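Ceramide very long chain fatty acid hydroxylase SCS7 (Saccharomyces cerevisiae, PDB 4ZR1) hydroxylates the very long chain fatty acids of ceramides, probably at C-2, as a membrane enzyme of the endoplasmic reticulum that carries a dizinc centre. Local coordinates at residues K30-E35 with L247-L252; L180-Y185 with H254-Y259. All coordinates share one frame; numbering follows the deposited sequence.

Interaction 1: K30-E35 with L247-L252; sequences KELPAE and LKKYHL. With ZN (zinc ion), chain C.
Leu32 reaches from the loop before helix 44-51 onto helix 242-256, where it meets Lys249 and Leu252. One of its methyl branches carries most of the contact: CD1 lies 3.7 Å from Leu252 CB. The same Leu32 CD1 is 3.8 Å from the backbone O of Lys249, while the other branch, CD2, stays further off. The side chain thus rests against the first carbon of its leucine partner and the neighbouring helix backbone, and the two leucine side chains cross at about a right angle. Leu32 CG stands anti to its own carbonyl carbon (chi1 -50°), and CD1, anti to CA, is the branch carried out to the helix. Three residues apart on the helix, Lys249 and Leu252 sit on the same side of it and receive the leucine together.

Lys249 adds aliphatic carbons to this patch, its CG 4.2 Å from Leu32 CD1. Its amine, however, forms a salt bridge with Glu253, one turn further on. Glu31 brings a second carboxylate near: Glu31 OE2 is 4.3 Å from Lys249 CE but 5.1 Å from Lys249 NZ, so the opposite charges lie near each other without contact and any attraction is probably weak. Glu31 and Leu32 also touch Glu253, which extends the loop contact along the helix.

The same helix also serves the metal centre. His251, next to Leu252, points away from the loop and binds a zinc ion through NE2 at 2.2 Å, together with His177, His232, His236 and His255; Leu252 itself packs on His236. The contact therefore lays an N-terminal loop, probably cytoplasmic, along a zinc-binding helix of the histidine-rich dimetal site, which in this hydroxylase is likely the catalytic centre.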
loop_
_atom_site.group_PDB
_atom_site.type_symbol
_atom_site.label_atom_id
_atom_site.label_comp_id
_atom_site.label_asym_id
_atom_site.label_seq_id
_atom_site.Cartn_x
_atom_site.Cartn_y
_atom_site.Cartn_z
ATOM N N LYS A 30 -9.204 4.036 18.864
ATOM C CA LYS A 30 -8.102 3.527 19.671
ATOM C C LYS A 30 -8.072 2.014 19.540
ATOM O O LYS A 30 -7.012 1.404 19.639
ATOM C CB LYS A 30 -8.232 3.938 21.141
ATOM C CG LYS A 30 -8.672 2.810 22.064
ATOM C CD LYS A 30 -9.097 3.334 23.411
ATOM C CE LYS A 30 -10.439 2.756 23.805
ATOM N NZ LYS A 30 -11.010 3.519 24.935
ATOM N N GLU A 31 -9.235 1.414 19.302
ATOM C CA GLU A 31 -9.327 -0.026 19.118
ATOM C C GLU A 31 -10.231 -0.324 17.925
ATOM O O GLU A 31 -11.264 0.313 17.741
ATOM C CB GLU A 31 -9.834 -0.712 20.395
ATOM C CG GLU A 31 -9.036 -1.962 20.729
ATOM C CD GLU A 31 -7.700 -1.653 21.381
ATOM O OE1 GLU A 31 -7.645 -0.755 22.247
ATOM O OE2 GLU A 31 -6.699 -2.301 21.009
ATOM N N LEU A 32 -9.804 -1.270 17.096
ATOM C CA LEU A 32 -10.542 -1.664 15.902
ATOM C C LEU A 32 -11.971 -2.073 16.235
ATOM O O LEU A 32 -12.206 -2.719 17.253
ATOM C CB LEU A 32 -9.823 -2.822 15.197
ATOM C CG LEU A 32 -8.327 -2.599 14.960
ATOM C CD1 LEU A 32 -7.688 -3.761 14.210
ATOM C CD2 LEU A 32 -8.107 -1.292 14.226
ATOM N N PRO A 33 -12.929 -1.689 15.377
ATOM C CA PRO A 33 -14.323 -2.121 15.498
ATOM C C PRO A 33 -14.530 -3.496 14.876
ATOM O O PRO A 33 -13.555 -4.185 14.572
ATOM C CB PRO A 33 -15.083 -1.047 14.721
ATOM C CG PRO A 33 -14.134 -0.660 13.647
ATOM C CD PRO A 33 -12.749 -0.741 14.263
ATOM N N ALA A 34 -15.788 -3.879 14.686
ATOM C CA ALA A 34 -16.118 -5.181 14.121
ATOM C C ALA A 34 -15.704 -5.252 12.662
ATOM O O ALA A 34 -15.737 -4.245 11.953
ATOM C CB ALA A 34 -17.612 -5.464 14.263
ATOM N N GLU A 35 -15.319 -6.444 12.224
ATOM C CA GLU A 35 -14.959 -6.698 10.840
ATOM C C GLU A 35 -15.998 -6.136 9.841
ATOM O O GLU A 35 -15.634 -5.588 8.806
ATOM C CB GLU A 35 -14.756 -8.217 10.654
ATOM C CG GLU A 35 -15.355 -8.785 9.387
ATOM C CD GLU A 35 -15.303 -10.294 9.352
ATOM O OE1 GLU A 35 -14.543 -10.882 10.156
ATOM O OE2 GLU A 35 -16.040 -10.891 8.536
ATOM N N LEU A 247 -0.850 -10.052 13.228
ATOM C CA LEU A 247 -0.227 -9.204 12.226
ATOM C C LEU A 247 -1.343 -8.423 11.520
ATOM O O LEU A 247 -1.172 -7.267 11.120
ATOM C CB LEU A 247 0.586 -10.041 11.240
ATOM C CG LEU A 247 1.387 -9.320 10.152
ATOM C CD1 LEU A 247 2.526 -8.495 10.738
ATOM C CD2 LEU A 247 1.918 -10.329 9.152
ATOM N N LYS A 248 -2.501 -9.068 11.401
ATOM C CA LYS A 248 -3.689 -8.436 10.855
ATOM C C LYS A 248 -4.138 -7.258 11.706
ATOM O O LYS A 248 -4.494 -6.205 11.182
ATOM C CB LYS A 248 -4.832 -9.451 10.728
ATOM C CG LYS A 248 -6.110 -8.829 10.209
ATOM C CD LYS A 248 -7.169 -9.859 9.852
ATOM C CE LYS A 248 -8.364 -9.154 9.225
ATOM N NZ LYS A 248 -9.376 -10.095 8.705
ATOM N N LYS A 249 -4.130 -7.439 13.021
ATOM C CA LYS A 249 -4.520 -6.364 13.918
ATOM C C LYS A 249 -3.545 -5.205 13.777
ATOM O O LYS A 249 -3.942 -4.041 13.772
ATOM C CB LYS A 249 -4.582 -6.842 15.372
ATOM C CG LYS A 249 -4.603 -5.692 16.385
ATOM C CD LYS A 249 -4.954 -6.140 17.800
ATOM C CE LYS A 249 -4.416 -5.159 18.839
ATOM N NZ LYS A 249 -3.008 -4.761 18.543
ATOM N N TYR A 250 -2.270 -5.540 13.636
ATOM C CA TYR A 250 -1.205 -4.548 13.559
ATOM C C TYR A 250 -1.331 -3.676 12.317
ATOM O O TYR A 250 -1.275 -2.446 12.387
ATOM C CB TYR A 250 0.154 -5.249 13.571
ATOM C CG TYR A 250 1.332 -4.314 13.613
ATOM C CD1 TYR A 250 1.761 -3.766 14.811
ATOM C CD2 TYR A 250 2.030 -3.996 12.455
ATOM C CE1 TYR A 250 2.851 -2.924 14.860
ATOM C CE2 TYR A 250 3.119 -3.147 12.488
ATOM C CZ TYR A 250 3.526 -2.611 13.693
ATOM O OH TYR A 250 4.614 -1.765 13.729
ATOM N N HIS A 251 -1.505 -4.316 11.172
ATOM C CA HIS A 251 -1.588 -3.572 9.929
ATOM C C HIS A 251 -2.879 -2.761 9.837
ATOM O O HIS A 251 -2.879 -1.624 9.363
ATOM C CB HIS A 251 -1.488 -4.504 8.732
ATOM C CG HIS A 251 -1.686 -3.802 7.430
ATOM N ND1 HIS A 251 -0.793 -2.871 6.948
ATOM C CD2 HIS A 251 -2.700 -3.847 6.537
ATOM C CE1 HIS A 251 -1.236 -2.392 5.802
ATOM N NE2 HIS A 251 -2.389 -2.969 5.529
ATOM N N LEU A 252 -3.980 -3.352 10.280
ATOM C CA LEU A 252 -5.263 -2.670 10.265
ATOM C C LEU A 252 -5.235 -1.423 11.141
ATOM O O LEU A 252 -5.938 -0.450 10.864
ATOM C CB LEU A 252 -6.372 -3.616 10.720
ATOM C CG LEU A 252 -7.276 -4.192 9.627
ATOM C CD1 LEU A 252 -6.504 -4.565 8.390
ATOM C CD2 LEU A 252 -8.004 -5.405 10.151
HETATM ZN ZN ZN C . -3.408 -2.006 3.811
#

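Interaction 2: L180-Y185 with H254-Y259; sequences LPMDKY and HHYKNY. With ZN (zinc ion), chain D; ZN (zinc ion), chain C.
Pro181 and Tyr256 meet at the phenol end of the tyrosine: Pro181 CB lies 3.3 Å from Tyr256 OH. Pro181 CG is 3.7 Å from that OH. Met182 adds its terminal methyl, with CE 3.9 Å from Tyr256 OH. Bends at chi2 and chi3 (-57° and 136°) bring that methyl in, and Met182 and Tyr256 cross at about a right angle. Pro181 CB also approaches the His255 ring, 4.4 Å from its ND1, so the proline packs against two successive residues, His255 and Tyr256.

Pro181 and Met182 occupy the middle of a type I beta turn from Leu180 to Asp183, directly after helix 164-179. Asp183 continues the loop with an Asx turn, its OD1 accepting from Tyr185 N, while its OD2 forms a salt bridge with Arg186.

Beyond the packing layer the helix contributes a ligand to each zinc ion. His255 NE2 binds one at 2.0 Å and His254 NE2 the other. Tyr259 CB lies over one face of the His254 ring, toward its rim, and His254 ND1 is hydrogen-bonded to Leu261 O. Adjacent histidines divided between two metals are a feature of this membrane hydroxylase's histidine-box dimetal centre.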
loop_
_atom_site.group_PDB
_atom_site.type_symbol
_atom_site.label_atom_id
_atom_site.label_comp_id
_atom_site.label_asym_id
_atom_site.label_seq_id
_atom_site.Cartn_x
_atom_site.Cartn_y
_atom_site.Cartn_z
ATOM N N LEU A 180 -9.611 3.920 0.316
ATOM C CA LEU A 180 -10.540 2.792 0.185
ATOM C C LEU A 180 -9.942 1.407 0.472
ATOM O O LEU A 180 -9.804 0.582 -0.435
ATOM C CB LEU A 180 -11.159 2.790 -1.207
ATOM C CG LEU A 180 -12.006 4.019 -1.564
ATOM C CD1 LEU A 180 -11.531 4.627 -2.868
ATOM C CD2 LEU A 180 -13.472 3.645 -1.640
ATOM N N PRO A 181 -9.651 1.132 1.755
ATOM C CA PRO A 181 -9.010 -0.075 2.300
ATOM C C PRO A 181 -9.632 -1.395 1.828
ATOM O O PRO A 181 -8.916 -2.347 1.504
ATOM C CB PRO A 181 -9.208 0.080 3.808
ATOM C CG PRO A 181 -9.466 1.515 4.027
ATOM C CD PRO A 181 -10.180 1.996 2.825
ATOM N N MET A 182 -10.959 -1.447 1.788
ATOM C CA MET A 182 -11.665 -2.670 1.428
ATOM C C MET A 182 -12.055 -2.760 -0.040
ATOM O O MET A 182 -12.897 -3.578 -0.393
ATOM C CB MET A 182 -12.918 -2.826 2.287
ATOM C CG MET A 182 -12.594 -3.204 3.706
ATOM S SD MET A 182 -11.623 -4.724 3.734
ATOM C CE MET A 182 -10.393 -4.251 4.956
ATOM N N ASP A 183 -11.449 -1.944 -0.899
ATOM C CA ASP A 183 -11.628 -2.128 -2.347
ATOM C C ASP A 183 -10.725 -3.258 -2.829
ATOM O O ASP A 183 -9.535 -3.038 -3.092
ATOM C CB ASP A 183 -11.319 -0.841 -3.123
ATOM C CG ASP A 183 -11.562 -0.986 -4.632
ATOM O OD1 ASP A 183 -11.660 -2.124 -5.137
ATOM O OD2 ASP A 183 -11.655 0.044 -5.326
ATOM N N LYS A 184 -11.300 -4.448 -2.992
ATOM C CA LYS A 184 -10.509 -5.646 -3.269
ATOM C C LYS A 184 -9.731 -5.585 -4.592
ATOM O O LYS A 184 -8.836 -6.396 -4.826
ATOM C CB LYS A 184 -11.404 -6.890 -3.237
ATOM C CG LYS A 184 -12.493 -6.924 -4.294
ATOM C CD LYS A 184 -13.416 -8.132 -4.108
ATOM C CE LYS A 184 -14.565 -8.122 -5.115
ATOM N NZ LYS A 184 -15.496 -9.273 -4.949
ATOM N N TYR A 185 -10.026 -4.610 -5.442
ATOM C CA TYR A 185 -9.282 -4.514 -6.693
ATOM C C TYR A 185 -8.326 -3.332 -6.739
ATOM O O TYR A 185 -7.713 -3.085 -7.768
ATOM C CB TYR A 185 -10.230 -4.443 -7.881
ATOM C CG TYR A 185 -11.007 -5.721 -8.117
ATOM C CD1 TYR A 185 -10.447 -6.787 -8.806
ATOM C CD2 TYR A 185 -12.310 -5.845 -7.674
ATOM C CE1 TYR A 185 -11.165 -7.942 -9.031
ATOM C CE2 TYR A 185 -13.029 -6.993 -7.894
ATOM C CZ TYR A 185 -12.461 -8.037 -8.572
ATOM O OH TYR A 185 -13.203 -9.179 -8.778
ATOM N N HIS A 254 -2.669 0.438 11.377
ATOM C CA HIS A 254 -1.984 1.408 10.536
ATOM C C HIS A 254 -3.007 2.176 9.694
ATOM O O HIS A 254 -2.815 3.338 9.343
ATOM C CB HIS A 254 -0.964 0.718 9.634
ATOM C CG HIS A 254 -0.467 1.584 8.523
ATOM N ND1 HIS A 254 0.577 2.471 8.679
ATOM C CD2 HIS A 254 -0.889 1.718 7.243
ATOM C CE1 HIS A 254 0.783 3.108 7.541
ATOM N NE2 HIS A 254 -0.093 2.669 6.653
ATOM N N HIS A 255 -4.100 1.499 9.379
ATOM C CA HIS A 255 -5.187 2.073 8.612
ATOM C C HIS A 255 -6.166 2.870 9.487
ATOM O O HIS A 255 -6.462 4.025 9.203
ATOM C CB HIS A 255 -5.934 0.960 7.871
ATOM C CG HIS A 255 -5.244 0.492 6.627
ATOM N ND1 HIS A 255 -5.238 1.222 5.460
ATOM C CD2 HIS A 255 -4.538 -0.634 6.369
ATOM C CE1 HIS A 255 -4.553 0.571 4.537
ATOM N NE2 HIS A 255 -4.118 -0.559 5.063
ATOM N N TYR A 256 -6.663 2.252 10.553
ATOM C CA TYR A 256 -7.777 2.822 11.300
ATOM C C TYR A 256 -7.408 3.390 12.671
ATOM O O TYR A 256 -8.278 3.549 13.523
ATOM C CB TYR A 256 -8.866 1.768 11.485
ATOM C CG TYR A 256 -9.302 1.095 10.209
ATOM C CD1 TYR A 256 -10.276 1.664 9.391
ATOM C CD2 TYR A 256 -8.747 -0.116 9.824
ATOM C CE1 TYR A 256 -10.676 1.039 8.220
ATOM C CE2 TYR A 256 -9.138 -0.742 8.666
ATOM C CZ TYR A 256 -10.100 -0.166 7.866
ATOM O OH TYR A 256 -10.477 -0.809 6.717
ATOM N N LYS A 257 -6.136 3.702 12.888
ATOM C CA LYS A 257 -5.714 4.262 14.170
ATOM C C LYS A 257 -4.547 5.241 14.033
ATOM O O LYS A 257 -4.617 6.378 14.516
ATOM C CB LYS A 257 -5.339 3.138 15.133
ATOM C CG LYS A 257 -4.892 3.609 16.502
ATOM C CD LYS A 257 -4.706 2.425 17.432
ATOM C CE LYS A 257 -4.327 2.855 18.838
ATOM N NZ LYS A 257 -4.181 1.664 19.723
ATOM N N ASN A 258 -3.478 4.797 13.373
ATOM C CA ASN A 258 -2.281 5.617 13.209
ATOM C C ASN A 258 -1.482 5.209 11.970
ATOM O O ASN A 258 -0.949 4.099 11.914
ATOM C CB ASN A 258 -1.399 5.515 14.465
ATOM C CG ASN A 258 -0.364 6.630 14.558
ATOM O OD1 ASN A 258 0.254 7.010 13.563
ATOM N ND2 ASN A 258 -0.180 7.163 15.762
ATOM N N TYR A 259 -1.399 6.105 10.986
ATOM C CA TYR A 259 -0.619 5.848 9.776
ATOM C C TYR A 259 0.721 6.588 9.804
ATOM O O TYR A 259 1.363 6.769 8.766
ATOM C CB TYR A 259 -1.416 6.227 8.515
ATOM C CG TYR A 259 -1.806 7.691 8.379
ATOM C CD1 TYR A 259 -2.943 8.193 9.001
ATOM C CD2 TYR A 259 -1.058 8.561 7.594
ATOM C CE1 TYR A 259 -3.305 9.523 8.873
ATOM C CE2 TYR A 259 -1.417 9.890 7.448
ATOM C CZ TYR A 259 -2.538 10.365 8.093
ATOM O OH TYR A 259 -2.888 11.689 7.952
HETATM ZN ZN ZN D . 0.121 3.045 4.547
HETATM ZN ZN ZN C . -3.408 -2.006 3.811
#

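How the interactions relate
From the N terminus, the chain first supplies 30-35, then 180-185 after the first two transmembrane helices and helix 164-179. Two further transmembrane helices separate this from 247-252 and 254-259 in turn. Interaction 1 closes a loop of some two hundred residues and interaction 2 a much shorter one; because their segments alternate, the two loops cross. Both end on helix 242-256 and its exit, and their centres are 10 Å apart. They touch directly, with Lys30 O accepting from Lys257 NZ and Leu32 packing near Tyr256. Together they join the N-terminal loop, probably cytoplasmic, and the turn after helix 164-179 to a zinc-binding helix.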